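Local coordinates for methyltransferase (PDB 2ESR), which probably transfers a methyl group from S-adenosylmethionine to a substrate that remains unidentified, using a Rossmann-like fold, at residues A111-E120 with T138-A149. Residues are numbered along the deposited sequence; the frame is centred on the assembly and turned at random.
Sequences AKETIVATIE and TDKTVLLPKEIA
Ile119 and Ile148 meet through their CG2 methyls because each chi1 (-66° and -61°) sets that branch opposite the backbone N and leaves CG1 beside it. Ile119 CG2 and Ile148 CG2 lie 3.5 Å apart, tighter than usual for carbons. The longer branches touch again at Ile119 CD1 and Ile148 CD1, 3.7 Å apart. The side chains cross at roughly a right angle and touch at both branches. Val116 CG2 borders this pair on the outer flank, 4.1 Å from Ile148 CD1, and also rests against the ring of Pro145, 3.9 Å from its CG.

One turn earlier in helix 111-124, the extended Ile115 carries CD1 up to Thr138 CG2, 3.6 Å away, and to both methyls of Leu144, CD2 at 4.0 Å. Cys136 and Val134 on strand 132-139 continue the apolar floor under Ile115 and Ile119, and Tyr167 of strand 162-169 backs Leu144 and Ile148. Nearer the surface, the straight aliphatic part of Lys112 passes Leu143 O, with CD at 3.3 Å.

At the far end, the bend of Glu120 at chi2 returns its carboxylate to Ala149; Ala149 N to Glu120 OE1 is a weak bond of 3.2 Å with an N-H...O angle of only 121°.

Helix 111-124 thus packs on the end of strand 132-139, the loop after it and the edge strand 147-148 of the Rossmann-like sheet. With a single weak polar link at an exposed end, cohesion across this interface probably comes mainly from the interlocked aliphatic branches.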
ATOM      1  N   ALA A 111       5.783  13.302  20.716  1.00 22.16           N
ATOM      2  CA  ALA A 111       6.195  14.014  19.511  1.00 22.04           C
ATOM      3  C   ALA A 111       7.690  14.175  19.253  1.00 21.96           C
ATOM      4  O   ALA A 111       8.224  13.553  18.337  1.00 19.73           O
ATOM      5  CB  ALA A 111       5.510  15.380  19.462  1.00 23.38           C
ATOM      6  N   LYS A 112       8.364  15.012  20.036  1.00 22.01           N
ATOM      7  CA  LYS A 112       9.794  15.234  19.832  1.00 22.55           C
ATOM      8  C   LYS A 112      10.597  13.931  19.761  1.00 20.00           C
ATOM      9  O   LYS A 112      11.370  13.723  18.823  1.00 20.53           O
ATOM     10  CB  LYS A 112      10.359  16.117  20.944  1.00 26.03           C
ATOM     11  CG  LYS A 112      11.832  16.457  20.772  1.00 33.58           C
ATOM     12  CD  LYS A 112      12.319  17.375  21.889  1.00 39.50           C
ATOM     13  CE  LYS A 112      13.790  17.717  21.726  1.00 42.43           C
ATOM     14  NZ  LYS A 112      14.649  16.510  21.859  1.00 44.84           N
ATOM     15  N   GLU A 113      10.414  13.060  20.750  1.00 18.12           N
ATOM     16  CA  GLU A 113      11.140  11.792  20.794  1.00 17.37           C
ATOM     17  C   GLU A 113      10.862  10.913  19.581  1.00 16.62           C
ATOM     18  O   GLU A 113      11.777  10.391  18.946  1.00 15.69           O
ATOM     19  CB  GLU A 113      10.750  10.980  22.030  1.00 17.65           C
ATOM     20  CG  GLU A 113      11.043  11.614  23.366  1.00 20.59           C
ATOM     21  CD  GLU A 113      12.520  11.706  23.667  1.00 21.47           C
ATOM     22  OE1 GLU A 113      13.315  10.960  23.048  1.00 19.95           O
ATOM     23  OE2 GLU A 113      12.885  12.517  24.541  1.00 23.25           O
ATOM     24  N   THR A 114       9.583  10.734  19.276  1.00 15.85           N
ATOM     25  CA  THR A 114       9.194   9.867  18.174  1.00 16.98           C
ATOM     26  C   THR A 114       9.520  10.436  16.799  1.00 16.04           C
ATOM     27  O   THR A 114       9.856   9.691  15.875  1.00 17.15           O
ATOM     28  CB  THR A 114       7.703   9.551  18.252  1.00 19.46           C
ATOM     29  OG1 THR A 114       7.408   9.023  19.550  1.00 19.77           O
ATOM     30  CG2 THR A 114       7.328   8.522  17.199  1.00 20.44           C
ATOM     31  N   ILE A 115       9.409  11.749  16.648  1.00 16.24           N
ATOM     32  CA  ILE A 115       9.725  12.346  15.354  1.00 17.10           C
ATOM     33  C   ILE A 115      11.192  12.087  15.020  1.00 18.33           C
ATOM     34  O   ILE A 115      11.516  11.656  13.916  1.00 17.01           O
ATOM     35  CB  ILE A 115       9.427  13.850  15.357  1.00 17.44           C
ATOM     36  CG1 ILE A 115       7.907  14.047  15.295  1.00 18.75           C
ATOM     37  CG2 ILE A 115      10.126  14.543  14.190  1.00 18.65           C
ATOM     38  CD1 ILE A 115       7.473  15.494  15.371  1.00 18.96           C
ATOM     39  N   VAL A 116      12.078  12.314  15.981  1.00 15.01           N
ATOM     40  CA  VAL A 116      13.499  12.086  15.737  1.00 16.08           C
ATOM     41  C   VAL A 116      13.782  10.607  15.432  1.00 16.06           C
ATOM     42  O   VAL A 116      14.444  10.276  14.444  1.00 13.17           O
ATOM     43  CB  VAL A 116      14.342  12.542  16.951  1.00 16.55           C
ATOM     44  CG1 VAL A 116      15.807  12.170  16.747  1.00 19.02           C
ATOM     45  CG2 VAL A 116      14.211  14.049  17.126  1.00 16.85           C
ATOM     46  N   ALA A 117      13.267   9.713  16.267  1.00 14.36           N
ATOM     47  CA  ALA A 117      13.500   8.291  16.059  1.00 14.10           C
ATOM     48  C   ALA A 117      12.937   7.823  14.720  1.00 13.20           C
ATOM     49  O   ALA A 117      13.563   7.030  14.023  1.00 14.15           O
ATOM     50  CB  ALA A 117      12.869   7.490  17.195  1.00 14.67           C
ATOM     51  N   THR A 118      11.756   8.317  14.361  1.00 13.16           N
ATOM     52  CA  THR A 118      11.130   7.893  13.112  1.00 15.25           C
ATOM     53  C   THR A 118      11.880   8.380  11.879  1.00 14.55           C
ATOM     54  O   THR A 118      12.072   7.621  10.934  1.00 15.60           O
ATOM     55  CB  THR A 118       9.654   8.342  13.055  1.00 17.34           C
ATOM     56  OG1 THR A 118       8.953   7.765  14.167  1.00 18.55           O
ATOM     57  CG2 THR A 118       8.993   7.875  11.760  1.00 20.10           C
ATOM     58  N   ILE A 119      12.306   9.642  11.879  1.00 13.98           N
ATOM     59  CA  ILE A 119      13.041  10.169  10.731  1.00 14.77           C
ATOM     60  C   ILE A 119      14.383   9.449  10.606  1.00 17.62           C
ATOM     61  O   ILE A 119      14.838   9.144   9.500  1.00 16.44           O
ATOM     62  CB  ILE A 119      13.230  11.696  10.854  1.00 14.40           C
ATOM     63  CG1 ILE A 119      11.855  12.371  10.761  1.00 16.31           C
ATOM     64  CG2 ILE A 119      14.153  12.207   9.753  1.00 17.74           C
ATOM     65  CD1 ILE A 119      11.873  13.870  10.916  1.00 17.16           C
ATOM     66  N   GLU A 120      15.018   9.164  11.740  1.00 17.17           N
ATOM     67  CA  GLU A 120      16.281   8.435  11.705  1.00 17.88           C
ATOM     68  C   GLU A 120      16.051   7.051  11.101  1.00 17.44           C
ATOM     69  O   GLU A 120      16.849   6.581  10.288  1.00 18.52           O
ATOM     70  CB  GLU A 120      16.854   8.285  13.114  1.00 19.73           C
ATOM     71  CG  GLU A 120      17.414   9.565  13.699  1.00 24.85           C
ATOM     72  CD  GLU A 120      18.780   9.925  13.135  1.00 31.14           C
ATOM     73  OE1 GLU A 120      19.318  10.990  13.512  1.00 34.78           O
ATOM     74  OE2 GLU A 120      19.319   9.143  12.322  1.00 35.62           O
ATOM     75  N   THR A 138       2.848  19.344  15.365  1.00 20.53           N
ATOM     76  CA  THR A 138       2.969  19.127  16.807  1.00 22.04           C
ATOM     77  C   THR A 138       2.371  20.297  17.575  1.00 22.50           C
ATOM     78  O   THR A 138       1.877  21.249  16.979  1.00 23.11           O
ATOM     79  CB  THR A 138       4.443  19.055  17.222  1.00 23.41           C
ATOM     80  OG1 THR A 138       5.037  20.352  17.054  1.00 23.96           O
ATOM     81  CG2 THR A 138       5.198  18.057  16.352  1.00 25.02           C
ATOM     82  N   ASP A 139       2.414  20.224  18.902  1.00 25.24           N
ATOM     83  CA  ASP A 139       1.917  21.331  19.706  1.00 26.94           C
ATOM     84  C   ASP A 139       2.901  22.466  19.447  1.00 28.74           C
ATOM     85  O   ASP A 139       4.047  22.220  19.070  1.00 27.00           O
ATOM     86  CB  ASP A 139       1.903  20.979  21.197  1.00 28.63           C
ATOM     87  CG  ASP A 139       0.846  19.942  21.546  1.00 28.80           C
ATOM     88  OD1 ASP A 139      -0.108  19.759  20.759  1.00 30.43           O
ATOM     89  OD2 ASP A 139       0.964  19.324  22.624  1.00 33.99           O
ATOM     90  N   LYS A 140       2.456  23.702  19.636  1.00 30.18           N
ATOM     91  CA  LYS A 140       3.301  24.865  19.390  1.00 31.00           C
ATOM     92  C   LYS A 140       4.561  24.898  20.250  1.00 30.30           C
ATOM     93  O   LYS A 140       5.605  25.381  19.813  1.00 29.47           O
ATOM     94  CB  LYS A 140       2.506  26.152  19.630  1.00 32.64           C
ATOM     95  CG  LYS A 140       2.001  26.293  21.056  1.00 37.33           C
ATOM     96  CD  LYS A 140       1.412  27.673  21.331  1.00 39.67           C
ATOM     97  CE  LYS A 140       0.200  27.957  20.469  1.00 41.67           C
ATOM     98  NZ  LYS A 140      -0.429  29.258  20.844  1.00 41.47           N
ATOM     99  N   THR A 141       4.462  24.374  21.464  1.00 29.45           N
ATOM    100  CA  THR A 141       5.585  24.378  22.390  1.00 32.95           C
ATOM    101  C   THR A 141       6.674  23.344  22.113  1.00 31.59           C
ATOM    102  O   THR A 141       7.797  23.487  22.591  1.00 34.19           O
ATOM    103  CB  THR A 141       5.094  24.197  23.832  1.00 34.39           C
ATOM    104  OG1 THR A 141       4.346  22.980  23.929  1.00 38.80           O
ATOM    105  CG2 THR A 141       4.209  25.362  24.237  1.00 37.36           C
ATOM    106  N   VAL A 142       6.350  22.306  21.347  1.00 30.83           N
ATOM    107  CA  VAL A 142       7.327  21.271  21.028  1.00 28.98           C
ATOM    108  C   VAL A 142       8.489  21.848  20.225  1.00 29.49           C
ATOM    109  O   VAL A 142       8.293  22.466  19.181  1.00 30.29           O
ATOM    110  CB  VAL A 142       6.693  20.119  20.210  1.00 29.85           C
ATOM    111  CG1 VAL A 142       7.771  19.145  19.757  1.00 29.35           C
ATOM    112  CG2 VAL A 142       5.664  19.390  21.054  1.00 28.73           C
ATOM    113  N   LEU A 143       9.703  21.657  20.725  1.00 28.99           N
ATOM    114  CA  LEU A 143      10.885  22.152  20.038  1.00 28.63           C
ATOM    115  C   LEU A 143      11.580  20.986  19.345  1.00 27.13           C
ATOM    116  O   LEU A 143      11.939  20.001  19.980  1.00 28.73           O
ATOM    117  CB  LEU A 143      11.832  22.822  21.035  1.00 31.45           C
ATOM    118  CG  LEU A 143      11.243  24.052  21.731  1.00 33.16           C
ATOM    119  CD1 LEU A 143      12.233  24.587  22.755  1.00 35.35           C
ATOM    120  CD2 LEU A 143      10.907  25.114  20.689  1.00 34.66           C
ATOM    121  N   LEU A 144      11.748  21.095  18.035  1.00 24.34           N
ATOM    122  CA  LEU A 144      12.392  20.044  17.271  1.00 23.81           C
ATOM    123  C   LEU A 144      13.794  20.486  16.857  1.00 24.25           C
ATOM    124  O   LEU A 144      14.049  21.670  16.658  1.00 24.33           O
ATOM    125  CB  LEU A 144      11.557  19.703  16.036  1.00 21.85           C
ATOM    126  CG  LEU A 144      10.137  19.188  16.312  1.00 21.46           C
ATOM    127  CD1 LEU A 144       9.417  18.990  14.985  1.00 20.80           C
ATOM    128  CD2 LEU A 144      10.189  17.877  17.089  1.00 21.85           C
ATOM    129  N   PRO A 145      14.718  19.529  16.707  1.00 24.31           N
ATOM    130  CA  PRO A 145      16.093  19.851  16.320  1.00 23.22           C
ATOM    131  C   PRO A 145      16.220  20.329  14.877  1.00 25.07           C
ATOM    132  O   PRO A 145      15.465  19.905  13.998  1.00 23.00           O
ATOM    133  CB  PRO A 145      16.827  18.541  16.573  1.00 24.10           C
ATOM    134  CG  PRO A 145      15.800  17.529  16.195  1.00 25.03           C
ATOM    135  CD  PRO A 145      14.529  18.071  16.822  1.00 23.45           C
ATOM    136  N   LYS A 146      17.181  21.213  14.635  1.00 23.18           N
ATOM    137  CA  LYS A 146      17.387  21.735  13.291  1.00 24.82           C
ATOM    138  C   LYS A 146      17.787  20.653  12.305  1.00 22.32           C
ATOM    139  O   LYS A 146      17.482  20.744  11.117  1.00 22.29           O
ATOM    140  CB  LYS A 146      18.440  22.843  13.297  1.00 27.43           C
ATOM    141  CG  LYS A 146      17.909  24.169  13.813  1.00 33.14           C
ATOM    142  CD  LYS A 146      18.864  25.307  13.489  1.00 37.48           C
ATOM    143  CE  LYS A 146      18.276  26.655  13.885  1.00 40.73           C
ATOM    144  NZ  LYS A 146      19.212  27.777  13.579  1.00 43.48           N
ATOM    145  N   GLU A 147      18.473  19.630  12.796  1.00 21.80           N
ATOM    146  CA  GLU A 147      18.897  18.534  11.938  1.00 21.85           C
ATOM    147  C   GLU A 147      18.593  17.167  12.531  1.00 20.74           C
ATOM    148  O   GLU A 147      18.720  16.949  13.736  1.00 22.65           O
ATOM    149  CB  GLU A 147      20.400  18.628  11.646  1.00 25.38           C
ATOM    150  CG  GLU A 147      20.793  19.768  10.725  1.00 31.16           C
ATOM    151  CD  GLU A 147      22.297  19.865  10.520  1.00 35.72           C
ATOM    152  OE1 GLU A 147      22.732  20.725   9.725  1.00 39.67           O
ATOM    153  OE2 GLU A 147      23.043  19.083  11.150  1.00 37.31           O
ATOM    154  N   ILE A 148      18.182  16.254  11.665  1.00 18.80           N
ATOM    155  CA  ILE A 148      17.885  14.879  12.048  1.00 21.15           C
ATOM    156  C   ILE A 148      18.423  14.038  10.903  1.00 22.22           C
ATOM    157  O   ILE A 148      17.965  14.173   9.770  1.00 21.30           O
ATOM    158  CB  ILE A 148      16.372  14.621  12.165  1.00 20.72           C
ATOM    159  CG1 ILE A 148      15.766  15.517  13.245  1.00 22.07           C
ATOM    160  CG2 ILE A 148      16.127  13.151  12.484  1.00 21.18           C
ATOM    161  CD1 ILE A 148      14.240  15.441  13.318  1.00 19.91           C
ATOM    162  N   ALA A 149      19.391  13.178  11.193  1.00 23.07           N
ATOM    163  CA  ALA A 149      19.987  12.347  10.155  1.00 26.01           C
ATOM    164  C   ALA A 149      20.492  13.279   9.050  1.00 25.63           C
ATOM    165  O   ALA A 149      21.185  14.252   9.326  1.00 26.50           O
ATOM    166  CB  ALA A 149      18.950  11.367   9.603  1.00 25.87           C
TER